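Local coordinates for protein sphingomyelinase-c (Listeria ivanovii, PDB 1ZWX) that belongs to the endonuclease/exonuclease/phosphatase family and has a DNase I-like fold, in which two beta-sheets pack together with helices on the outside, at residues A[54-59]-A[97-102]; A[77-82]-A[101-106]; A[113-118]-A[133-138]; A[129-134]-A[149-154]. All blocks are in the same frame, centred on the assembly; numbering follows the deposited sequence. Where two conformers were deposited one is given.

Contact 1: residues A[54-59]-A[97-102]; sequences EAFDTS and ALEDGG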
loop_
_atom_site.group_PDB
_atom_site.type_symbol
_atom_site.label_atom_id
_atom_site.label_comp_id
_atom_site.label_asym_id
_atom_site.label_seq_id
_atom_site.Cartn_x
_atom_site.Cartn_y
_atom_site.Cartn_z
ATOM N N GLU A 54 5.165 0.866 -3.284
ATOM C CA GLU A 54 6.607 1.106 -3.543
ATOM C C GLU A 54 7.343 -0.099 -4.148
ATOM O O GLU A 54 8.561 -0.313 -3.923
ATOM C CB GLU A 54 7.309 1.642 -2.307
ATOM C CG GLU A 54 6.871 3.066 -1.999
ATOM C CD GLU A 54 7.609 3.719 -0.805
ATOM O OE1 GLU A 54 8.697 3.244 -0.392
ATOM O OE2 GLU A 54 7.058 4.701 -0.255
ATOM N N ALA A 55 6.600 -0.869 -4.914
ATOM C CA ALA A 55 7.197 -1.912 -5.778
ATOM C C ALA A 55 7.595 -1.229 -7.072
ATOM O O ALA A 55 6.958 -1.410 -8.114
ATOM C CB ALA A 55 6.169 -3.045 -6.026
ATOM N N PHE A 56 8.649 -0.408 -7.007
ATOM C CA PHE A 56 9.024 0.445 -8.132
ATOM C C PHE A 56 10.088 -0.212 -9.031
ATOM O O PHE A 56 9.980 -0.191 -10.269
ATOM C CB PHE A 56 9.606 1.795 -7.657
ATOM C CG PHE A 56 8.612 2.744 -7.042
ATOM C CD1 PHE A 56 8.840 3.239 -5.760
ATOM C CD2 PHE A 56 7.482 3.161 -7.736
ATOM C CE1 PHE A 56 7.955 4.143 -5.191
ATOM C CE2 PHE A 56 6.579 4.072 -7.154
ATOM C CZ PHE A 56 6.825 4.545 -5.893
ATOM N N ASP A 57 11.125 -0.762 -8.409
ATOM C CA ASP A 57 12.256 -1.308 -9.187
ATOM C C ASP A 57 11.746 -2.434 -10.052
ATOM O O ASP A 57 11.130 -3.365 -9.539
ATOM C CB ASP A 57 13.316 -1.880 -8.264
ATOM C CG ASP A 57 14.511 -2.404 -9.038
ATOM O OD1 ASP A 57 14.787 -3.621 -8.985
ATOM O OD2 ASP A 57 15.157 -1.570 -9.710
ATOM N N THR A 58 12.033 -2.383 -11.348
ATOM C CA THR A 58 11.499 -3.370 -12.266
ATOM C C THR A 58 11.835 -4.822 -11.851
ATOM O O THR A 58 10.935 -5.660 -11.728
ATOM C CB THR A 58 11.962 -3.064 -13.708
ATOM O OG1 THR A 58 11.391 -1.815 -14.112
ATOM C CG2 THR A 58 11.502 -4.134 -14.649
ATOM N N SER A 59 13.122 -5.106 -11.627
ATOM C CA SER A 59 13.579 -6.472 -11.291
ATOM C C SER A 59 13.154 -6.979 -9.927
ATOM O O SER A 59 12.694 -8.119 -9.821
ATOM C CB SER A 59 15.106 -6.602 -11.422
ATOM O OG SER A 59 15.491 -6.251 -12.733
ATOM N N ALA A 97 7.183 11.431 -15.704
ATOM C CA ALA A 97 7.222 10.154 -14.987
ATOM C C ALA A 97 8.329 9.212 -15.477
ATOM O O ALA A 97 8.267 8.661 -16.578
ATOM C CB ALA A 97 5.859 9.455 -15.006
ATOM N N LEU A 98 9.326 9.015 -14.621
ATOM C CA LEU A 98 10.434 8.090 -14.864
ATOM C C LEU A 98 10.075 6.636 -14.494
ATOM O O LEU A 98 10.830 5.690 -14.787
ATOM C CB LEU A 98 11.640 8.562 -14.040
ATOM N N GLU A 99 8.901 6.464 -13.884
ATOM C CA GLU A 99 8.655 5.338 -13.009
ATOM C C GLU A 99 7.160 4.995 -12.919
ATOM O O GLU A 99 6.301 5.872 -13.051
ATOM C CB GLU A 99 9.124 5.732 -11.613
ATOM C CG GLU A 99 9.461 4.596 -10.785
ATOM C CD GLU A 99 10.136 4.994 -9.522
ATOM O OE1 GLU A 99 9.588 5.834 -8.773
ATOM O OE2 GLU A 99 11.207 4.425 -9.264
ATOM N N ASP A 100 6.864 3.724 -12.663
ATOM C CA ASP A 100 5.478 3.301 -12.446
ATOM C C ASP A 100 4.957 3.731 -11.075
ATOM O O ASP A 100 5.653 4.434 -10.320
ATOM C CB ASP A 100 5.332 1.785 -12.732
ATOM C CG ASP A 100 6.038 0.904 -11.720
ATOM O OD1 ASP A 100 6.421 -0.234 -12.093
ATOM O OD2 ASP A 100 6.183 1.269 -10.550
ATOM N N GLY A 101 3.728 3.340 -10.731
ATOM C CA GLY A 101 3.127 3.809 -9.474
ATOM C C GLY A 101 3.386 2.969 -8.247
ATOM O O GLY A 101 3.022 3.364 -7.137
ATOM N N GLY A 102 4.034 1.814 -8.440
ATOM C CA GLY A 102 4.529 0.993 -7.325
ATOM C C GLY A 102 3.451 0.155 -6.642
ATOM O O GLY A 102 3.752 -0.614 -5.753
HETATM O O HOH W 1 3.497 2.700 -4.461
HETATM O O HOH W 2 7.556 -2.068 -10.708
HETATM O O HOH W 3 8.777 1.671 -12.781
HETATM O O HOH W 4 12.218 2.061 -11.191
#
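At the end of strand 49-55, beside a pocket holding a phosphate ion about 3 Å from the side chain of Glu54, Ala55 and Phe56 meet the loop leading into strand 104-107. Ala55 centres an inverse gamma turn, and its N donates to Gly102 O (3.0 Å) on a lone pair in the carbonyl plane. Glu54 N, badly angled for that oxygen, instead gives its proton to a water that in turn donates to Gly101 O.

Phe56 has a neighbour on each face. The Glu99 carboxylate stacks over one, its plane only 6° from the ring's and OE1 3.6 Å from Phe56 CD2; Glu54 CA lies over the opposite face, toward the rim. Glu99 reaches there because CG stands anti to its N (chi1 -156°) and the chain stays extended, with OE1 fixed by Ser129 OG. At the ring edge, near its plane, Phe56 CE2 lies 3.3 Å from Asp100 O.

Another water lies within hydrogen-bonding distance of Ala55 O (2.7 Å) and Asp100 OD1 (2.6 Å), though it has more acceptors around it than protons to give. Asp100 O is buried without a hydrogen-bonding partner, so the positive rim of the Phe56 ring probably provides part of its electrostatic compensation.

Contact 2: residues A[77-82]-A[101-106]; sequences PVIGRS and GGVAVV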
loop_
_atom_site.group_PDB
_atom_site.type_symbol
_atom_site.label_atom_id
_atom_site.label_comp_id
_atom_site.label_asym_id
_atom_site.label_seq_id
_atom_site.Cartn_x
_atom_site.Cartn_y
_atom_site.Cartn_z
ATOM N N PRO A 77 -0.860 -6.359 -12.576
ATOM C CA PRO A 77 0.454 -5.744 -12.852
ATOM C C PRO A 77 0.724 -4.646 -11.791
ATOM O O PRO A 77 -0.182 -4.292 -11.011
ATOM C CB PRO A 77 0.270 -5.106 -14.219
ATOM C CG PRO A 77 -0.950 -5.677 -14.789
ATOM C CD PRO A 77 -1.825 -6.118 -13.653
ATOM N N VAL A 78 1.933 -4.096 -11.775
ATOM C CA VAL A 78 2.170 -2.852 -11.010
ATOM C C VAL A 78 1.541 -1.735 -11.849
ATOM O O VAL A 78 1.723 -1.669 -13.082
ATOM C CB VAL A 78 3.682 -2.597 -10.726
ATOM C CG1 VAL A 78 3.882 -1.215 -10.089
ATOM C CG2 VAL A 78 4.266 -3.697 -9.819
ATOM N N ILE A 79 0.760 -0.863 -11.193
ATOM C CA ILE A 79 0.087 0.225 -11.920
ATOM C C ILE A 79 1.100 1.152 -12.592
ATOM O O ILE A 79 2.198 1.302 -12.090
ATOM C CB ILE A 79 -0.825 1.063 -10.987
ATOM C CG1 ILE A 79 -0.004 1.775 -9.878
ATOM C CG2 ILE A 79 -1.951 0.205 -10.401
ATOM C CD1 ILE A 79 -0.793 2.941 -9.165
ATOM N N GLY A 80 0.716 1.792 -13.694
ATOM C CA GLY A 80 1.492 2.882 -14.276
ATOM C C GLY A 80 2.669 2.452 -15.133
ATOM O O GLY A 80 3.529 3.272 -15.456
ATOM N N ARG A 81 2.709 1.169 -15.493
ATOM C CA ARG A 81 3.719 0.654 -16.418
ATOM C C ARG A 81 3.228 0.760 -17.866
ATOM O O ARG A 81 3.954 1.241 -18.752
ATOM C CB ARG A 81 4.061 -0.789 -16.091
ATOM C CG ARG A 81 4.595 -1.011 -14.697
ATOM C CD ARG A 81 5.028 -2.451 -14.489
ATOM N NE ARG A 81 6.253 -2.797 -15.227
ATOM C CZ ARG A 81 7.488 -2.476 -14.827
ATOM N N SER A 82 2.000 0.303 -18.102
ATOM C CA SER A 82 1.378 0.327 -19.414
ATOM C C SER A 82 -0.066 -0.148 -19.300
ATOM O O SER A 82 -0.564 -0.389 -18.199
ATOM C CB SER A 82 2.124 -0.596 -20.367
ATOM O OG SER A 82 1.926 -1.933 -19.956
ATOM N N GLY A 101 3.728 3.340 -10.731
ATOM C CA GLY A 101 3.127 3.809 -9.474
ATOM C C GLY A 101 3.386 2.969 -8.247
ATOM O O GLY A 101 3.022 3.364 -7.137
ATOM N N GLY A 102 4.034 1.814 -8.440
ATOM C CA GLY A 102 4.529 0.993 -7.325
ATOM C C GLY A 102 3.451 0.155 -6.642
ATOM O O GLY A 102 3.752 -0.614 -5.753
ATOM N N VAL A 103 2.201 0.267 -7.089
ATOM C CA VAL A 103 1.087 -0.467 -6.433
ATOM C C VAL A 103 0.707 -1.737 -7.185
ATOM O O VAL A 103 0.479 -1.694 -8.362
ATOM C CB VAL A 103 -0.200 0.393 -6.331
ATOM C CG1 VAL A 103 -1.347 -0.443 -5.691
ATOM C CG2 VAL A 103 0.071 1.684 -5.510
ATOM N N ALA A 104 0.628 -2.857 -6.478
ATOM C CA ALA A 104 0.031 -4.062 -7.061
ATOM C C ALA A 104 -0.885 -4.717 -6.044
ATOM O O ALA A 104 -0.735 -4.508 -4.868
ATOM C CB ALA A 104 1.157 -5.093 -7.530
ATOM N N VAL A 105 -1.825 -5.534 -6.517
ATOM C CA VAL A 105 -2.684 -6.310 -5.586
ATOM C C VAL A 105 -2.661 -7.772 -5.993
ATOM O O VAL A 105 -2.833 -8.061 -7.149
ATOM C CB VAL A 105 -4.148 -5.822 -5.620
ATOM C CG1 VAL A 105 -5.028 -6.671 -4.707
ATOM C CG2 VAL A 105 -4.237 -4.345 -5.136
ATOM N N VAL A 106 -2.444 -8.661 -5.041
ATOM C CA VAL A 106 -2.410 -10.100 -5.325
ATOM C C VAL A 106 -3.420 -10.813 -4.414
ATOM O O VAL A 106 -3.718 -10.355 -3.292
ATOM C CB VAL A 106 -0.961 -10.688 -5.172
ATOM C CG1 VAL A 106 0.039 -9.842 -6.020
ATOM C CG2 VAL A 106 -0.513 -10.790 -3.750
#
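Ile79 pairs with Val103 and Gly101 through both of its backbone polar atoms. Its N donates to Val103 O at 3.0 Å, nearly straight (163° at the hydrogen) and in the carbonyl plane. Its O accepts from Gly101 N at 2.9 Å, but here the donor sits well above the carbonyl plane, 38° out of it. Val103 O also receives a CA-H contact from Val78 CA (3.3 Å), so this one acceptor is approached by two neighbouring residues.

These bonds hold a type II turn, Val78 to Arg81, against the glycine-rich entry to strand 104-107. Gly80 takes the third position with positive phi. Its N and O turn to side chains on the far side: the N donates to Gln116 OE1 of strand 111-118 and the O accepts from Asn130 ND2 in the loop before strand 132-140; Gln116 NE2 goes on to Ser82 O. Gly102 N has a weak bond to Asp100 OD2.

Aliphatic side chains pack alongside these bonds. With chi1 at 63°, Ile79 CG1 drops between its own N and carbonyl carbon and lies 3.8 Å from both Gly101 CA and Val103 CB. Val78 splits its two methyls: CG1 is 3.5 Å from Gly102 N, while CG2 reaches Ala104 CB at 4.1 Å. Leu65 of helix 58-67 packs on Val78 and Ala104.

Ile79 is satisfied by the backbone leading into strand 104-107, and Gly80 by the side-chain amides of Gln116 and Asn130, which should fix the turn between the two.

Contact 3: residues A[113-118]-A[133-138]; sequences EKSQHI and FAYVKI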
loop_
_atom_site.group_PDB
_atom_site.type_symbol
_atom_site.label_atom_id
_atom_site.label_comp_id
_atom_site.label_asym_id
_atom_site.label_seq_id
_atom_site.Cartn_x
_atom_site.Cartn_y
_atom_site.Cartn_z
ATOM N N GLU A 113 -12.399 -8.803 -12.210
ATOM C CA GLU A 113 -12.238 -7.469 -12.758
ATOM C C GLU A 113 -11.007 -6.806 -12.141
ATOM O O GLU A 113 -10.777 -6.908 -10.933
ATOM C CB GLU A 113 -13.466 -6.614 -12.436
ATOM C CG GLU A 113 -13.636 -5.503 -13.439
ATOM C CD GLU A 113 -14.866 -4.645 -13.157
ATOM O OE1 GLU A 113 -15.874 -5.159 -12.596
ATOM O OE2 GLU A 113 -14.810 -3.455 -13.514
ATOM N N LYS A 114 -10.211 -6.162 -12.988
ATOM C CA LYS A 114 -9.069 -5.349 -12.504
ATOM C C LYS A 114 -8.863 -4.148 -13.398
ATOM O O LYS A 114 -8.826 -4.275 -14.628
ATOM C CB LYS A 114 -7.768 -6.164 -12.340
ATOM C CG LYS A 114 -7.255 -6.875 -13.586
ATOM C CD LYS A 114 -6.025 -7.753 -13.214
ATOM C CE LYS A 114 -5.566 -8.592 -14.375
ATOM N NZ LYS A 114 -6.493 -9.710 -14.609
ATOM N N SER A 115 -8.737 -2.959 -12.788
ATOM C CA SER A 115 -8.450 -1.764 -13.553
ATOM C C SER A 115 -7.479 -0.873 -12.766
ATOM O O SER A 115 -7.264 -1.081 -11.581
ATOM C CB SER A 115 -9.748 -1.009 -13.875
ATOM O OG SER A 115 -10.378 -0.650 -12.658
ATOM N N GLN A 116 -6.857 0.074 -13.457
ATOM C CA GLN A 116 -5.921 0.982 -12.815
ATOM C C GLN A 116 -6.326 2.416 -13.121
ATOM O O GLN A 116 -6.872 2.726 -14.190
ATOM C CB GLN A 116 -4.467 0.711 -13.277
ATOM C CG GLN A 116 -4.236 1.036 -14.739
ATOM C CD GLN A 116 -2.761 0.980 -15.119
ATOM O OE1 GLN A 116 -1.909 1.076 -14.256
ATOM N NE2 GLN A 116 -2.470 0.819 -16.416
ATOM N N HIS A 117 -6.005 3.291 -12.180
ATOM C CA HIS A 117 -6.331 4.689 -12.319
ATOM C C HIS A 117 -5.150 5.489 -11.835
ATOM O O HIS A 117 -4.774 5.409 -10.663
ATOM C CB HIS A 117 -7.568 5.061 -11.490
ATOM C CG HIS A 117 -7.962 6.498 -11.645
ATOM N ND1 HIS A 117 -9.076 6.897 -12.351
ATOM C CD2 HIS A 117 -7.360 7.638 -11.215
ATOM C CE1 HIS A 117 -9.160 8.217 -12.326
ATOM N NE2 HIS A 117 -8.117 8.691 -11.664
ATOM N N ILE A 118 -4.567 6.244 -12.746
ATOM C CA ILE A 118 -3.367 7.012 -12.463
ATOM C C ILE A 118 -3.801 8.419 -12.040
ATOM O O ILE A 118 -4.563 9.071 -12.755
ATOM C CB ILE A 118 -2.455 7.088 -13.720
ATOM C CG1 ILE A 118 -2.116 5.660 -14.246
ATOM C CG2 ILE A 118 -1.180 7.874 -13.434
ATOM C CD1 ILE A 118 -1.633 4.701 -13.136
ATOM N N PHE A 133 -4.161 4.195 -8.249
ATOM C CA PHE A 133 -4.682 3.079 -7.491
ATOM C C PHE A 133 -5.063 1.939 -8.436
ATOM O O PHE A 133 -5.293 2.169 -9.624
ATOM C CB PHE A 133 -5.886 3.490 -6.594
ATOM C CG PHE A 133 -7.026 4.129 -7.337
ATOM C CD1 PHE A 133 -7.072 5.518 -7.503
ATOM C CD2 PHE A 133 -8.121 3.359 -7.782
ATOM C CE1 PHE A 133 -8.159 6.129 -8.179
ATOM C CE2 PHE A 133 -9.200 3.953 -8.422
ATOM C CZ PHE A 133 -9.212 5.346 -8.638
ATOM N N ALA A 134 -5.070 0.730 -7.882
ATOM C CA ALA A 134 -5.530 -0.483 -8.575
ATOM C C ALA A 134 -6.856 -0.904 -7.946
ATOM O O ALA A 134 -7.017 -0.858 -6.727
ATOM C CB ALA A 134 -4.499 -1.622 -8.388
ATOM N N TYR A 135 -7.788 -1.337 -8.793
ATOM C CA TYR A 135 -9.070 -1.828 -8.300
ATOM C C TYR A 135 -9.137 -3.297 -8.720
ATOM O O TYR A 135 -8.840 -3.606 -9.859
ATOM C CB TYR A 135 -10.203 -1.072 -9.000
ATOM C CG TYR A 135 -11.547 -1.766 -8.878
ATOM C CD1 TYR A 135 -12.292 -1.681 -7.684
ATOM C CD2 TYR A 135 -12.049 -2.554 -9.934
ATOM C CE1 TYR A 135 -13.557 -2.353 -7.559
ATOM C CE2 TYR A 135 -13.279 -3.229 -9.810
ATOM C CZ TYR A 135 -14.025 -3.104 -8.634
ATOM O OH TYR A 135 -15.240 -3.764 -8.505
ATOM N N VAL A 136 -9.526 -4.152 -7.794
ATOM C CA VAL A 136 -9.907 -5.521 -8.157
ATOM C C VAL A 136 -11.287 -5.889 -7.602
ATOM O O VAL A 136 -11.654 -5.466 -6.509
ATOM C CB VAL A 136 -8.845 -6.590 -7.724
ATOM C CG1 VAL A 136 -7.489 -6.302 -8.334
ATOM C CG2 VAL A 136 -8.729 -6.752 -6.218
ATOM N N LYS A 137 -12.016 -6.709 -8.355
ATOM C CA LYS A 137 -13.148 -7.470 -7.811
ATOM C C LYS A 137 -12.730 -8.970 -7.764
ATOM O O LYS A 137 -12.350 -9.501 -8.762
ATOM C CB LYS A 137 -14.393 -7.293 -8.676
ATOM C CG LYS A 137 -15.643 -8.066 -8.068
ATOM C CD LYS A 137 -16.835 -8.060 -9.046
ATOM C CE LYS A 137 -18.129 -8.694 -8.419
ATOM N NZ LYS A 137 -19.210 -8.651 -9.485
ATOM N N ILE A 138 -12.704 -9.573 -6.581
ATOM C CA ILE A 138 -12.378 -10.986 -6.447
ATOM C C ILE A 138 -13.657 -11.733 -6.056
ATOM O O ILE A 138 -14.578 -11.142 -5.476
ATOM C CB ILE A 138 -11.262 -11.284 -5.378
ATOM C CG1 ILE A 138 -11.678 -10.873 -3.979
ATOM C CG2 ILE A 138 -9.894 -10.574 -5.736
ATOM C CD1 ILE A 138 -11.439 -11.960 -2.948
#
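Backbone bonds come first: Glu113, Ser115 and His117 face Lys137, Tyr135 and Phe133 as antiparallel hydrogen-bonded pairs. Tyr135 N to Ser115 O is 2.8 Å and almost straight at 173°, and Ser115 N returns a bond to Tyr135 O. His117 and Phe133 exchange the same two bonds, His117 N approaching Phe133 O nearly along the C=O axis. A single bond, Lys137 N to Glu113 O (2.9 Å), ties the far end. In the non-hydrogen-bonded pair Lys114-Val136, the two CA atoms send C-H groups to Tyr135 O and Glu113 O.

Aromatic contacts lie on the face of Ser115 and Tyr135. Phe133 CG sits between its own N and carbonyl carbon (chi1 56°), which swings the ring across to the neighbouring strand, where His117 CB rests over its face 3.6 Å from the centroid. The imidazole is almost parallel to it, but slid aside, with centroids 4.8 Å apart. Tyr135 presents the edge at CE2 to Glu113 CD (4.0 Å), the carboxylate standing steeply to the ring.

Strands 111-118 and 132-140 are neighbours in one sheet of the DNase I-like sandwich. Helix 161-182 covers the face of Phe133 and Tyr135, Phe178 meeting both edge-to-face, while Gln116 and Ala134 on the other face touch Ile79.

The charged ends find partners beyond the pair, or none across it: Glu113 OE2 has a salt bridge to Lys182, and Lys137 NZ, whose chain leads away, stays 5.7 Å from Glu113 OE1. His117 bonds through ND1 to Glu90 and through NE2 to Glu174, which would favour a positively charged ring.

Contact 4: residues A[129-134]-A[149-154]; sequences SNKGFA and GTHTQA. Unlike the reference sequence in segment 149-154: Gln153 (reference Pro).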
loop_
_atom_site.group_PDB
_atom_site.type_symbol
_atom_site.label_atom_id
_atom_site.label_comp_id
_atom_site.label_asym_id
_atom_site.label_seq_id
_atom_site.Cartn_x
_atom_site.Cartn_y
_atom_site.Cartn_z
ATOM N N SER A 129 6.766 9.648 -10.741
ATOM C CA SER A 129 6.130 8.310 -10.743
ATOM C C SER A 129 4.639 8.385 -11.078
ATOM O O SER A 129 3.950 9.328 -10.689
ATOM C CB SER A 129 6.314 7.581 -9.410
ATOM O OG SER A 129 7.618 7.644 -8.876
ATOM N N ASN A 130 4.154 7.396 -11.816
ATOM C CA ASN A 130 2.739 7.296 -12.120
ATOM C C ASN A 130 1.904 6.772 -10.969
ATOM O O ASN A 130 1.273 5.719 -11.115
ATOM C CB ASN A 130 2.530 6.374 -13.297
ATOM C CG ASN A 130 2.864 7.020 -14.598
ATOM O OD1 ASN A 130 2.622 8.219 -14.793
ATOM N ND2 ASN A 130 3.404 6.228 -15.528
ATOM N N LYS A 131 1.865 7.504 -9.847
ATOM C CA LYS A 131 1.110 7.057 -8.673
ATOM C C LYS A 131 -0.391 7.047 -9.004
ATOM O O LYS A 131 -0.837 7.740 -9.930
ATOM C CB LYS A 131 1.396 7.903 -7.438
ATOM C CG LYS A 131 2.835 7.741 -6.787
ATOM C CD LYS A 131 2.756 8.495 -5.400
ATOM C CE LYS A 131 3.732 7.981 -4.368
ATOM N NZ LYS A 131 3.812 8.946 -3.235
ATOM N N GLY A 132 -1.145 6.212 -8.287
ATOM C CA GLY A 132 -2.538 5.925 -8.688
ATOM C C GLY A 132 -3.142 4.903 -7.758
ATOM O O GLY A 132 -2.697 4.740 -6.627
ATOM N N PHE A 133 -4.161 4.195 -8.249
ATOM C CA PHE A 133 -4.682 3.079 -7.491
ATOM C C PHE A 133 -5.063 1.939 -8.436
ATOM O O PHE A 133 -5.293 2.169 -9.624
ATOM C CB PHE A 133 -5.886 3.490 -6.594
ATOM C CG PHE A 133 -7.026 4.129 -7.337
ATOM C CD1 PHE A 133 -7.072 5.518 -7.503
ATOM C CD2 PHE A 133 -8.121 3.359 -7.782
ATOM C CE1 PHE A 133 -8.159 6.129 -8.179
ATOM C CE2 PHE A 133 -9.200 3.953 -8.422
ATOM C CZ PHE A 133 -9.212 5.346 -8.638
ATOM N N ALA A 134 -5.070 0.730 -7.882
ATOM C CA ALA A 134 -5.530 -0.483 -8.575
ATOM C C ALA A 134 -6.856 -0.904 -7.946
ATOM O O ALA A 134 -7.017 -0.858 -6.727
ATOM C CB ALA A 134 -4.499 -1.622 -8.388
ATOM N N GLY A 149 -6.291 -0.654 -3.802
ATOM C CA GLY A 149 -4.942 -0.534 -3.222
ATOM C C GLY A 149 -4.341 0.754 -3.791
ATOM O O GLY A 149 -4.492 1.049 -4.974
ATOM N N THR A 150 -3.678 1.528 -2.951
ATOM C CA THR A 150 -3.223 2.882 -3.388
ATOM C C THR A 150 -2.012 3.310 -2.606
ATOM O O THR A 150 -1.685 2.739 -1.549
ATOM C CB THR A 150 -4.381 3.981 -3.272
ATOM O OG1 THR A 150 -4.009 5.146 -4.031
ATOM C CG2 THR A 150 -4.644 4.375 -1.844
ATOM N N HIS A 151 -1.357 4.349 -3.117
ATOM C CA HIS A 151 -0.227 4.965 -2.439
ATOM C C HIS A 151 -0.279 6.416 -2.924
ATOM O O HIS A 151 -0.056 6.701 -4.098
ATOM C CB HIS A 151 1.106 4.287 -2.836
ATOM C CG HIS A 151 2.332 4.949 -2.247
ATOM N ND1 HIS A 151 3.607 4.730 -2.738
ATOM C CD2 HIS A 151 2.469 5.821 -1.224
ATOM C CE1 HIS A 151 4.479 5.425 -2.019
ATOM N NE2 HIS A 151 3.816 6.096 -1.094
ATOM N N THR A 152 -0.624 7.314 -2.003
ATOM C CA THR A 152 -0.889 8.724 -2.352
ATOM C C THR A 152 0.379 9.606 -2.177
ATOM O O THR A 152 1.403 9.166 -1.675
ATOM C CB THR A 152 -2.047 9.313 -1.488
ATOM O OG1 THR A 152 -1.716 9.135 -0.120
ATOM C CG2 THR A 152 -3.382 8.587 -1.773
ATOM N N GLN A 153 0.260 10.841 -2.648
ATOM C CA GLN A 153 1.286 11.884 -2.520
ATOM C C GLN A 153 1.920 11.972 -1.137
ATOM O O GLN A 153 1.212 12.073 -0.129
ATOM C CB GLN A 153 0.613 13.235 -2.872
ATOM C CG GLN A 153 1.570 14.453 -2.689
ATOM C CD GLN A 153 2.623 14.540 -3.798
ATOM O OE1 GLN A 153 2.320 14.369 -4.987
ATOM N NE2 GLN A 153 3.861 14.827 -3.410
ATOM N N ALA A 154 3.268 12.024 -1.092
ATOM C CA ALA A 154 3.997 12.194 0.158
ATOM C C ALA A 154 4.222 13.692 0.447
ATOM O O ALA A 154 4.166 14.516 -0.465
ATOM C CB ALA A 154 5.359 11.495 0.077
HETATM O O HOH W 5 0.626 4.897 -6.219
#
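Phe133 and Ala134 pair with Thr150 and Gly149 in the beta hairpin of strands 132-140 and 143-151, deep within the DNase I-like sandwich, and beyond them Lys131 crosses the loop that leaves the second strand. Ala154 of that loop has its side chain about 4 Å from a bound phosphate ion.

The regular part is short. Ala134 and Gly149 form an antiparallel hydrogen-bonded pair with both N-to-O bonds at 3.0 Å, each in the carbonyl plane. Phe133 and Thr150 follow as a non-hydrogen-bonded pair, Phe133 CB lying 3.6 Å from Thr150 OG1.

Then the strands part. His151 N is 3.8 Å from Gly132 O, and that carbonyl is taken instead by Thr150 OG1 at 2.9 Å, coming from above its plane (43° out). The hydroxyl gets there because OG1 lies anti to the backbone N, chi1 -164°. At the next step a water accepts from Gly132 N and lies close enough to His151 O to donate to it, though other acceptors compete for its protons.

Lys131 bridges the widening gap with a nearly straight chain. Its NZ donates to Thr152 O at 2.9 Å, again from above the carbonyl plane, and makes a salt bridge to Asp126, whose OD2 also accepts from Ala154 N. The ammonium end is thus gripped by a carboxylate and a backbone carbonyl. The His151 ring touches Asn53 and Glu54 of the other sheet, and on one face Lys131 CE sits over its centre, 3.6 Å from the centroid and 13° off the normal.

Overall arrangement
All four contacts are largely buried, none at the surface; the centre of contact 4 is nearest the chain's centre, about 8 Å away. Contacts 3 and 4 share Phe133 and Ala134, so strand 132-140 is held along both edges within one sheet. Contacts 1 and 2 share Gly101 and Gly102 and belong to the other sheet, pinning the same loop from two sides. Chemistry follows place: contact 3 is regular strand pairing, contact 4 changes from strand pairing to side-chain bonds, contact 2 is turn and glycine backbone, and contact 1 relies heavily on water and a carboxylate stack. Gln116 and Asn130 bond to Gly80 between the sheets, while Glu99 joins contacts 1 and 4.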